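Local coordinates for sporulation and cell division protein SsgA (Streptomyces sp. Ag82_O1-9, PDB 6SLC) that probably takes part in the control of sporulation-specific cell division, like the related SsgB, which recruits FtsZ, at residues L29-V34 and L117-R122. Sequence-based numbering, arbitrary orientation.
Sequences LHLRLV and LEAPAR
Glu-118 and Arg-32 face each other as the hydrogen-bonded pair of an antiparallel ladder, and two backbone bonds join them: Arg-32 N donates to Glu-118 O at 3.0 Å and Glu-118 N to Arg-32 O at 2.9 Å. Each carbonyl is thus used by its opposite number, and Arg-32 O also receives a CA-H...O contact from Leu-117 CA. The two side chains leave from the same sheet face, yet they do not form a salt bridge, since Arg-32 NE stays 5.5 Å from Glu-118 OE1. Arg-32 NH1 instead bonds to Ser-40 OG and Glu-118 OE1 to Ser-98 OG, so the pair reaches outward to strands 40-50 and 91-98. The extended Glu-118 chain runs obliquely across Val-34, whose CG2 lies 3.9 Å from Glu-118 OE2.

On the face bearing Leu-33, Leu-117 sends its CD2 branch over the neighbouring strand, to 3.8 Å from Leu-33 CA and 3.9 Å from Leu-33 CD1. Leu-33 holds CG anti to its backbone N (chi1 178°) and meets this branch with CD1, the two side chains crossing at a slant. Leu-31 CD2 meets Ala-119 CB at 3.6 Å, and Phe-61 of strand 56-64 touches both Leu-31 and Leu-117 on this apolar side.

Pro-120 ends the ladder. Its ring nitrogen carries no hydrogen to donate, and its CD lies instead 3.4 Å from His-30 O, with Leu-31 CD2 also nearby. The same proline is the N-cap of helix 121-134, so the strand passes directly into the helix here. Segments 29-34 and 117-120 run at 155° to each other, close to antiparallel. Their pairing joins the two halves of the antiparallel sheet, strands 19-34 to 67-74 and strands 91-98 to 114-120, in the beta barrel fold of this SsgA-family protein.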
loop_
_atom_site.group_PDB
_atom_site.type_symbol
_atom_site.label_atom_id
_atom_site.label_comp_id
_atom_site.label_asym_id
_atom_site.label_seq_id
_atom_site.Cartn_x
_atom_site.Cartn_y
_atom_site.Cartn_z
ATOM N N LEU A 29 3.683 -0.920 17.265
ATOM C CA LEU A 29 3.685 -1.462 18.643
ATOM C C LEU A 29 4.389 -2.808 18.619
ATOM O O LEU A 29 4.495 -3.401 17.553
ATOM C CB LEU A 29 2.248 -1.644 19.134
ATOM C CG LEU A 29 1.442 -0.362 19.339
ATOM C CD1 LEU A 29 0.238 -0.622 20.218
ATOM C CD2 LEU A 29 2.278 0.765 19.932
ATOM N N HIS A 30 4.878 -3.270 19.754
ATOM C CA HIS A 30 5.433 -4.634 19.873
ATOM C C HIS A 30 4.448 -5.433 20.714
ATOM O O HIS A 30 4.257 -5.082 21.883
ATOM C CB HIS A 30 6.885 -4.567 20.352
ATOM C CG HIS A 30 7.800 -4.097 19.269
ATOM N ND1 HIS A 30 8.530 -4.976 18.473
ATOM C CD2 HIS A 30 8.066 -2.852 18.807
ATOM C CE1 HIS A 30 9.215 -4.285 17.580
ATOM N NE2 HIS A 30 8.949 -2.976 17.764
ATOM N N LEU A 31 3.804 -6.431 20.117
ATOM C CA LEU A 31 2.829 -7.305 20.820
ATOM C C LEU A 31 3.512 -8.625 21.140
ATOM O O LEU A 31 4.509 -8.950 20.494
ATOM C CB LEU A 31 1.582 -7.532 19.961
ATOM C CG LEU A 31 0.996 -6.292 19.280
ATOM C CD1 LEU A 31 -0.316 -6.633 18.587
ATOM C CD2 LEU A 31 0.800 -5.137 20.264
ATOM N N ARG A 32 2.990 -9.353 22.117
ATOM C CA ARG A 32 3.462 -10.714 22.455
ATOM C C ARG A 32 2.385 -11.696 22.012
ATOM O O ARG A 32 1.241 -11.539 22.448
ATOM C CB ARG A 32 3.729 -10.829 23.955
ATOM C CG ARG A 32 5.077 -10.276 24.394
ATOM C CD ARG A 32 5.457 -10.623 25.839
ATOM N NE ARG A 32 6.752 -10.048 26.222
ATOM C CZ ARG A 32 7.917 -10.704 26.315
ATOM N NH1 ARG A 32 7.994 -12.004 26.076
ATOM N NH2 ARG A 32 9.011 -10.044 26.659
ATOM N N LEU A 33 2.725 -12.654 21.158
ATOM C CA LEU A 33 1.794 -13.774 20.880
ATOM C C LEU A 33 1.911 -14.740 22.048
ATOM O O LEU A 33 3.036 -15.210 22.257
ATOM C CB LEU A 33 2.175 -14.455 19.572
ATOM C CG LEU A 33 1.313 -15.664 19.219
ATOM C CD1 LEU A 33 -0.158 -15.292 19.178
ATOM C CD2 LEU A 33 1.736 -16.261 17.884
ATOM N N VAL A 34 0.839 -14.973 22.805
ATOM C CA VAL A 34 0.911 -15.867 23.996
ATOM C C VAL A 34 0.782 -17.312 23.511
ATOM O O VAL A 34 -0.353 -17.800 23.353
ATOM C CB VAL A 34 -0.132 -15.507 25.061
ATOM C CG1 VAL A 34 -0.135 -16.507 26.199
ATOM C CG2 VAL A 34 0.114 -14.105 25.583
ATOM N N LEU A 117 -3.065 -12.259 22.027
ATOM C CA LEU A 117 -2.004 -11.230 21.899
ATOM C C LEU A 117 -2.067 -10.303 23.114
ATOM O O LEU A 117 -3.184 -10.041 23.609
ATOM C CB LEU A 117 -2.197 -10.461 20.587
ATOM C CG LEU A 117 -1.965 -11.268 19.307
ATOM C CD1 LEU A 117 -2.653 -10.622 18.131
ATOM C CD2 LEU A 117 -0.495 -11.389 19.000
ATOM N N GLU A 118 -0.897 -9.848 23.573
ATOM C CA GLU A 118 -0.768 -8.789 24.607
ATOM C C GLU A 118 -0.214 -7.543 23.925
ATOM O O GLU A 118 0.843 -7.643 23.269
ATOM C CB GLU A 118 0.128 -9.220 25.768
ATOM C CG GLU A 118 -0.517 -10.282 26.647
ATOM C CD GLU A 118 0.326 -10.772 27.810
ATOM O OE1 GLU A 118 1.504 -10.339 27.931
ATOM O OE2 GLU A 118 -0.205 -11.578 28.598
ATOM N N ALA A 119 -0.943 -6.433 24.041
ATOM C CA ALA A 119 -0.499 -5.092 23.620
ATOM C C ALA A 119 -0.118 -4.288 24.861
ATOM O O ALA A 119 -0.800 -4.334 25.876
ATOM C CB ALA A 119 -1.603 -4.431 22.838
ATOM N N PRO A 120 0.961 -3.491 24.817
ATOM C CA PRO A 120 1.247 -2.550 25.895
ATOM C C PRO A 120 0.159 -1.464 25.945
ATOM O O PRO A 120 -0.060 -0.790 24.946
ATOM C CB PRO A 120 2.643 -2.019 25.533
ATOM C CG PRO A 120 2.738 -2.189 24.031
ATOM C CD PRO A 120 1.955 -3.445 23.739
ATOM N N ALA A 121 -0.492 -1.339 27.103
ATOM C CA ALA A 121 -1.674 -0.476 27.352
ATOM C C ALA A 121 -1.319 0.989 27.084
ATOM O O ALA A 121 -2.085 1.677 26.379
ATOM C CB ALA A 121 -2.183 -0.690 28.757
ATOM N N ARG A 122 -0.204 1.455 27.628
ATOM C CA ARG A 122 0.200 2.884 27.519
ATOM C C ARG A 122 0.283 3.257 26.035
ATOM O O ARG A 122 -0.335 4.261 25.651
ATOM C CB ARG A 122 1.541 3.158 28.215
ATOM C CG ARG A 122 1.466 4.011 29.473
ATOM C CD ARG A 122 2.811 4.003 30.192
ATOM N NE ARG A 122 2.949 5.052 31.202
ATOM C CZ ARG A 122 3.802 5.039 32.235
ATOM N NH1 ARG A 122 4.618 4.016 32.437
ATOM N NH2 ARG A 122 3.827 6.058 33.079
#